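Side-chain contacts in D-aminoacyl-tRNA deacylase 1 (Homo sapiens, PDB 2OKV), which removes D-amino acids from mischarged tRNAs, and glycine from tRNA(Ala), and possibly also takes part in DNA replication as an ATPase: residues T116-P119 with E120-K123; L31-S34 with L35-Q39; W63-S66 with V67-Q71. All coordinates share one frame; numbering follows the deposited sequence.

Contact 1 (T116-P119 with E120-K123); sequences TYRP and ELIK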
loop_
_atom_site.group_PDB
_atom_site.type_symbol
_atom_site.label_atom_id
_atom_site.label_comp_id
_atom_site.label_asym_id
_atom_site.label_seq_id
_atom_site.Cartn_x
_atom_site.Cartn_y
_atom_site.Cartn_z
ATOM N N THR B 116 -15.268 2.121 -18.646
ATOM C CA THR B 116 -14.084 1.755 -19.442
ATOM C C THR B 116 -13.805 0.255 -19.366
ATOM O O THR B 116 -13.227 -0.321 -20.293
ATOM C CB THR B 116 -12.827 2.556 -18.988
ATOM O OG1 THR B 116 -13.097 3.956 -19.107
ATOM C CG2 THR B 116 -11.584 2.222 -19.844
ATOM N N TYR B 117 -14.177 -0.361 -18.241
ATOM C CA TYR B 117 -14.007 -1.797 -18.008
ATOM C C TYR B 117 -15.381 -2.470 -17.942
ATOM O O TYR B 117 -16.211 -2.264 -18.826
ATOM C CB TYR B 117 -13.196 -2.026 -16.722
ATOM C CG TYR B 117 -12.744 -3.458 -16.453
ATOM C CD1 TYR B 117 -12.733 -4.439 -17.472
ATOM C CD2 TYR B 117 -12.308 -3.823 -15.182
ATOM C CE1 TYR B 117 -12.294 -5.762 -17.203
ATOM C CE2 TYR B 117 -11.875 -5.118 -14.904
ATOM C CZ TYR B 117 -11.864 -6.076 -15.911
ATOM O OH TYR B 117 -11.435 -7.343 -15.600
ATOM N N ARG B 118 -15.621 -3.269 -16.904
ATOM C CA ARG B 118 -16.924 -3.901 -16.692
ATOM C C ARG B 118 -17.437 -3.526 -15.291
ATOM O O ARG B 118 -16.740 -3.744 -14.296
ATOM C CB ARG B 118 -16.825 -5.425 -16.842
ATOM C CG ARG B 118 -16.362 -5.894 -18.225
ATOM C CD ARG B 118 -16.453 -7.407 -18.396
ATOM N NE ARG B 118 -15.967 -7.823 -19.718
ATOM C CZ ARG B 118 -16.730 -7.975 -20.802
ATOM N NH1 ARG B 118 -16.176 -8.355 -21.956
ATOM N NH2 ARG B 118 -18.043 -7.754 -20.745
ATOM N N PRO B 119 -18.664 -2.978 -15.208
ATOM C CA PRO B 119 -19.196 -2.500 -13.928
ATOM C C PRO B 119 -19.218 -3.577 -12.845
ATOM O O PRO B 119 -18.890 -3.295 -11.689
ATOM C CB PRO B 119 -20.629 -2.072 -14.280
ATOM C CG PRO B 119 -20.591 -1.808 -15.750
ATOM C CD PRO B 119 -19.630 -2.800 -16.308
ATOM N N GLU B 120 -19.574 -4.803 -13.222
ATOM C CA GLU B 120 -19.759 -5.899 -12.264
ATOM C C GLU B 120 -18.468 -6.398 -11.638
ATOM O O GLU B 120 -18.498 -7.086 -10.612
ATOM C CB GLU B 120 -20.513 -7.070 -12.916
ATOM C CG GLU B 120 -19.696 -7.869 -13.934
ATOM C CD GLU B 120 -19.679 -7.263 -15.334
ATOM O OE1 GLU B 120 -20.317 -6.211 -15.559
ATOM O OE2 GLU B 120 -19.020 -7.857 -16.221
ATOM N N LEU B 121 -17.340 -6.058 -12.263
ATOM C CA LEU B 121 -16.023 -6.454 -11.762
ATOM C C LEU B 121 -15.333 -5.354 -10.957
ATOM O O LEU B 121 -14.177 -5.504 -10.532
ATOM C CB LEU B 121 -15.139 -6.892 -12.935
ATOM C CG LEU B 121 -15.692 -8.016 -13.815
ATOM C CD1 LEU B 121 -14.801 -8.199 -15.038
ATOM C CD2 LEU B 121 -15.804 -9.323 -13.025
ATOM N N ILE B 122 -16.038 -4.250 -10.756
ATOM C CA ILE B 122 -15.530 -3.119 -9.969
ATOM C C ILE B 122 -16.346 -3.022 -8.685
ATOM O O ILE B 122 -17.565 -2.856 -8.739
ATOM C CB ILE B 122 -15.649 -1.748 -10.742
ATOM C CG1 ILE B 122 -15.020 -1.805 -12.156
ATOM C CG2 ILE B 122 -15.151 -0.569 -9.882
ATOM C CD1 ILE B 122 -13.557 -1.849 -12.216
ATOM N N LYS B 123 -15.654 -3.132 -7.547
ATOM C CA LYS B 123 -16.243 -3.007 -6.210
ATOM C C LYS B 123 -15.639 -1.823 -5.445
ATOM O O LYS B 123 -14.509 -1.396 -5.705
ATOM C CB LYS B 123 -16.020 -4.302 -5.406
ATOM C CG LYS B 123 -17.025 -5.430 -5.670
ATOM C CD LYS B 123 -16.863 -6.078 -7.047
ATOM C CE LYS B 123 -17.948 -7.133 -7.320
ATOM N NZ LYS B 123 -17.650 -8.395 -6.566
#
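L121 reaches back over the turn it helps to form, and its atoms touch two residues in succession. L121 CB lies beside R118 O, while L121 N donates to R118 O at 3.1 Å. CG is anti to its own carbonyl carbon (chi1 -56°), which carries the branch past R118 CB. From there L121 CD1 meets R118 CD at 3.8 Å, the two side chains lying alongside and pointing the same way. L121 CD1 also ends obliquely at the phenol of Y117, 3.5 Å from Y117 OH, with the side chains crossing at about a right angle; that hydroxyl is itself hydrogen-bonded to Y72 O. I122 CD1 comes to the ring edge instead, 3.8 Å from Y117 CD2. I122 N donates to P119 O, so two successive 3-10 bonds tighten the turn. E120 folds back through its bend at chi2 until E120 OE2 lies 3.3 Å from R118 CB; its carboxylate and the guanidinium are near but not in contact. This turn joins helix 99-116 to strand 122-124. I122 packs against L110 and L113 of that helix and, with Y117, against I74 of the parallel neighbour 73-78, while Y117 also touches L50 of helix 39-51.

Contact 2 (L31-S34 with L35-Q39); sequences LGIS and LEDTQ
D37 folds back onto S34, and its carboxylate grips the backbone three residues earlier. S34 N donates to D37 OD2 over 2.7 Å in a nearly straight bond, 165° at the hydrogen, but arrives from above the carboxylate plane, 56° out of it. The group is brought there by a first torsion that sets CG beside D37's own backbone N (chi1 -78°). The main chain makes the return bond: D37 N donates to S34 O at 3.0 Å. S34 and D37 are thus tied twice, once through a side chain and once through the backbone, and the carboxylate's rotation is restricted by the first of these bonds. A third contact, from E36 N to S34 OG at 3.1 Å, resembles an ST turn, though the bond is weak.

I33 CG2 lies 3.7 Å from D37 OD2, the side chains crossing obliquely, so a methyl group adjoins the bonded oxygen. The other oxygen, D37 OD1, is satisfied by the amino terminus, M1 N. The carboxylate of E41 also comes close to OD1, and the amino group may help to offset the likely repulsion between the two acids.

Further out, I33 rests on F105 and Y106 of helix 99-116, and its backbone bonds to M97; L35 is held likewise to L95. These partners border the strand end and the start of the turn. The whole is a type I beta turn, S34 to D37, whose last side chain reaches back to the first residue's N-H. It reverses the chain between the central strand 26-32 and helix 39-51, whose N-cap position is T38, as part of the strand-to-helix connection of this deacylase fold.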
loop_
_atom_site.group_PDB
_atom_site.type_symbol
_atom_site.label_atom_id
_atom_site.label_comp_id
_atom_site.label_asym_id
_atom_site.label_seq_id
_atom_site.Cartn_x
_atom_site.Cartn_y
_atom_site.Cartn_z
ATOM N N LEU B 31 -6.944 4.922 -3.271
ATOM C CA LEU B 31 -6.946 6.105 -4.143
ATOM C C LEU B 31 -6.880 7.438 -3.386
ATOM O O LEU B 31 -7.815 7.793 -2.645
ATOM C CB LEU B 31 -8.193 6.080 -5.014
ATOM C CG LEU B 31 -8.224 6.567 -6.467
ATOM C CD1 LEU B 31 -9.380 7.545 -6.610
ATOM C CD2 LEU B 31 -6.923 7.175 -7.012
ATOM N N GLY B 32 -5.793 8.181 -3.605
ATOM C CA GLY B 32 -5.582 9.483 -2.979
ATOM C C GLY B 32 -5.814 10.654 -3.913
ATOM O O GLY B 32 -5.009 10.907 -4.805
ATOM N N ILE B 33 -6.908 11.379 -3.686
ATOM C CA ILE B 33 -7.309 12.509 -4.524
ATOM C C ILE B 33 -6.828 13.835 -3.937
ATOM O O ILE B 33 -7.119 14.169 -2.784
ATOM C CB ILE B 33 -8.858 12.571 -4.699
ATOM C CG1 ILE B 33 -9.393 11.291 -5.361
ATOM C CG2 ILE B 33 -9.275 13.803 -5.506
ATOM C CD1 ILE B 33 -10.894 11.018 -5.013
ATOM N N SER B 34 -6.116 14.610 -4.746
ATOM C CA SER B 34 -5.578 15.877 -4.283
ATOM C C SER B 34 -6.462 17.033 -4.722
ATOM O O SER B 34 -7.233 16.906 -5.676
ATOM C CB SER B 34 -4.168 16.085 -4.820
ATOM O OG SER B 34 -4.180 16.980 -5.908
ATOM N N LEU B 35 -6.327 18.150 -4.009
ATOM C CA LEU B 35 -6.953 19.433 -4.328
ATOM C C LEU B 35 -6.820 19.863 -5.786
ATOM O O LEU B 35 -7.754 20.427 -6.360
ATOM C CB LEU B 35 -6.325 20.531 -3.467
ATOM C CG LEU B 35 -7.101 21.097 -2.279
ATOM C CD1 LEU B 35 -6.228 22.098 -1.524
ATOM C CD2 LEU B 35 -8.400 21.755 -2.727
ATOM N N GLU B 36 -5.645 19.635 -6.368
ATOM C CA GLU B 36 -5.371 20.104 -7.732
ATOM C C GLU B 36 -5.869 19.140 -8.815
ATOM O O GLU B 36 -5.787 19.454 -10.008
ATOM C CB GLU B 36 -3.884 20.438 -7.915
ATOM C CG GLU B 36 -3.587 21.947 -7.946
ATOM C CD GLU B 36 -2.296 22.279 -8.694
ATOM O OE1 GLU B 36 -2.291 23.243 -9.496
ATOM O OE2 GLU B 36 -1.283 21.569 -8.489
ATOM N N ASP B 37 -6.412 17.994 -8.392
ATOM C CA ASP B 37 -6.881 16.961 -9.322
ATOM C C ASP B 37 -8.060 17.424 -10.198
ATOM O O ASP B 37 -8.938 18.167 -9.765
ATOM C CB ASP B 37 -7.202 15.649 -8.596
ATOM C CG ASP B 37 -5.945 14.835 -8.231
ATOM O OD1 ASP B 37 -4.851 15.036 -8.821
ATOM O OD2 ASP B 37 -6.061 13.965 -7.349
ATOM N N THR B 38 -8.058 16.965 -11.441
ATOM C CA THR B 38 -8.976 17.457 -12.449
ATOM C C THR B 38 -9.503 16.237 -13.240
ATOM O O THR B 38 -9.130 15.105 -12.937
ATOM C CB THR B 38 -8.208 18.484 -13.322
ATOM O OG1 THR B 38 -9.024 19.606 -13.624
ATOM C CG2 THR B 38 -7.662 17.862 -14.578
ATOM N N GLN B 39 -10.354 16.464 -14.242
ATOM C CA GLN B 39 -10.843 15.384 -15.103
ATOM C C GLN B 39 -9.686 14.673 -15.810
ATOM O O GLN B 39 -9.706 13.460 -15.979
ATOM C CB GLN B 39 -11.849 15.928 -16.127
ATOM C CG GLN B 39 -12.600 14.865 -16.931
ATOM C CD GLN B 39 -13.541 14.019 -16.093
ATOM O OE1 GLN B 39 -14.139 14.498 -15.128
ATOM N NE2 GLN B 39 -13.689 12.756 -16.468
#

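Contact 3 (W63-S66 with V67-Q71); sequences WSKS and VMDKQ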
loop_
_atom_site.group_PDB
_atom_site.type_symbol
_atom_site.label_atom_id
_atom_site.label_comp_id
_atom_site.label_asym_id
_atom_site.label_seq_id
_atom_site.Cartn_x
_atom_site.Cartn_y
_atom_site.Cartn_z
ATOM N N TRP B 63 4.448 -9.939 -15.266
ATOM C CA TRP B 63 4.220 -8.584 -15.784
ATOM C C TRP B 63 3.734 -8.558 -17.225
ATOM O O TRP B 63 4.157 -7.704 -18.019
ATOM C CB TRP B 63 5.498 -7.729 -15.637
ATOM C CG TRP B 63 6.275 -8.004 -14.355
ATOM C CD1 TRP B 63 7.598 -8.321 -14.244
ATOM C CD2 TRP B 63 5.749 -8.010 -13.017
ATOM N NE1 TRP B 63 7.931 -8.523 -12.918
ATOM C CE2 TRP B 63 6.815 -8.330 -12.147
ATOM C CE3 TRP B 63 4.476 -7.778 -12.474
ATOM C CZ2 TRP B 63 6.651 -8.416 -10.759
ATOM C CZ3 TRP B 63 4.311 -7.860 -11.089
ATOM C CH2 TRP B 63 5.392 -8.174 -10.251
ATOM N N SER B 64 2.870 -9.499 -17.593
ATOM C CA SER B 64 2.454 -9.581 -19.005
ATOM C C SER B 64 0.966 -9.335 -19.244
ATOM O O SER B 64 0.543 -9.163 -20.378
ATOM C CB SER B 64 2.907 -10.895 -19.665
ATOM O OG SER B 64 2.526 -12.029 -18.908
ATOM N N LYS B 65 0.173 -9.319 -18.178
ATOM C CA LYS B 65 -1.266 -9.143 -18.326
ATOM C C LYS B 65 -1.801 -8.139 -17.311
ATOM O O LYS B 65 -1.392 -8.139 -16.138
ATOM C CB LYS B 65 -1.990 -10.484 -18.175
ATOM C CG LYS B 65 -1.560 -11.577 -19.160
ATOM C CD LYS B 65 -2.398 -11.609 -20.413
ATOM C CE LYS B 65 -1.904 -12.701 -21.362
ATOM N NZ LYS B 65 -2.874 -12.937 -22.470
ATOM N N SER B 66 -2.720 -7.287 -17.754
ATOM C CA SER B 66 -3.424 -6.380 -16.828
ATOM C C SER B 66 -4.652 -7.051 -16.209
ATOM O O SER B 66 -5.050 -8.134 -16.628
ATOM C CB SER B 66 -3.868 -5.140 -17.576
ATOM O OG SER B 66 -4.841 -5.481 -18.554
ATOM N N VAL B 67 -5.276 -6.378 -15.244
ATOM C CA VAL B 67 -6.524 -6.843 -14.648
ATOM C C VAL B 67 -7.588 -7.108 -15.740
ATOM O O VAL B 67 -8.355 -8.061 -15.643
ATOM C CB VAL B 67 -7.018 -5.843 -13.539
ATOM C CG1 VAL B 67 -7.559 -4.547 -14.153
ATOM C CG2 VAL B 67 -8.052 -6.487 -12.608
ATOM N N MET B 68 -7.615 -6.272 -16.776
ATOM C CA MET B 68 -8.605 -6.399 -17.850
ATOM C C MET B 68 -8.292 -7.575 -18.771
ATOM O O MET B 68 -9.208 -8.251 -19.244
ATOM C CB MET B 68 -8.685 -5.125 -18.691
ATOM C CG MET B 68 -9.316 -3.950 -18.004
ATOM S SD MET B 68 -9.870 -2.684 -19.162
ATOM C CE MET B 68 -10.513 -3.612 -20.554
ATOM N N ASP B 69 -7.005 -7.798 -19.039
ATOM C CA ASP B 69 -6.559 -8.971 -19.799
ATOM C C ASP B 69 -7.025 -10.258 -19.126
ATOM O O ASP B 69 -7.411 -11.217 -19.806
ATOM C CB ASP B 69 -5.030 -9.003 -19.914
ATOM C CG ASP B 69 -4.481 -7.897 -20.792
ATOM O OD1 ASP B 69 -5.195 -7.459 -21.722
ATOM O OD2 ASP B 69 -3.336 -7.464 -20.546
ATOM N N LYS B 70 -6.969 -10.270 -17.790
ATOM C CA LYS B 70 -7.305 -11.450 -16.998
ATOM C C LYS B 70 -8.798 -11.556 -16.701
ATOM O O LYS B 70 -9.266 -12.595 -16.213
ATOM C CB LYS B 70 -6.532 -11.447 -15.670
ATOM C CG LYS B 70 -5.018 -11.467 -15.789
ATOM C CD LYS B 70 -4.520 -12.741 -16.475
ATOM C CE LYS B 70 -4.434 -13.915 -15.505
ATOM N NZ LYS B 70 -3.771 -15.088 -16.188
ATOM N N GLN B 71 -9.538 -10.487 -17.004
ATOM C CA GLN B 71 -10.931 -10.345 -16.606
ATOM C C GLN B 71 -11.054 -10.569 -15.097
ATOM O O GLN B 71 -11.947 -11.264 -14.628
ATOM C CB GLN B 71 -11.853 -11.281 -17.407
ATOM C CG GLN B 71 -11.907 -10.987 -18.913
ATOM C CD GLN B 71 -12.856 -9.839 -19.289
ATOM O OE1 GLN B 71 -12.449 -8.886 -19.962
ATOM N NE2 GLN B 71 -14.129 -9.937 -18.873
HETATM O O HOH W 1 -5.196 -13.460 -20.833
#
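Reciprocal hydrogen bonds between S66 and D69 form a capping box at the start of the short, weakly bonded helix 67-70. S66 N donates to D69 OD2 at 2.9 Å, almost straight at 172°, meeting the carboxylate on its anti side, 34° out of the carboxylate plane. In return, D69 N donates to S66 OG at 3.2 Å; the serine hydroxyl sits between its own N and carbonyl carbon (chi1 66°), which directs it to the first turn. The backbone adds K70 N to S66 O at 3.1 Å. At the far end, Q71, with positive phi, completes a Schellman motif in which Y72 N bonds to V67 O and Q71 N weakly to M68 O.

K65 CD lies 3.7 Å from D69 CB and K65 CB 3.8 Å from K70 CD, the side chains crossing near a right angle. The ammonium groups of the two lysines have separate partners: K70 NZ donates to E56 O, and K65 NZ donates to a water at 2.9 Å that passes a weak bond on to D69 O.

On the strand side, S64 and K65 both face F55 in a classic beta bulge, pairing the short, weakly bonded strand 65-66 with strand 53-55. V67 and K70 also lean on F55, so the short helix packs against that hairpin partner.

Contacts 1 and 3 are neighbours, their centres 14 Å apart. Y117 joins them: its OH is hydrogen-bonded to Y72 O, just past contact 3, with V67 O at 3.2 Å as a probable alternative or shared acceptor, while Y117 CD1 packs on M68 CG. Contact 2 stands apart, 21 Å from contact 1 and 26 Å from contact 3 between centres, yet shares the five-stranded sheet with contact 1. That sheet carries V4 and C28 of the magnesium site. The side chains of I122 and V67 lie about 14 and 12 Å from the ion, and G32 about 11 Å, all beyond direct coordination. Contact 3 alone reaches the second subunit, where W63 meets its F93.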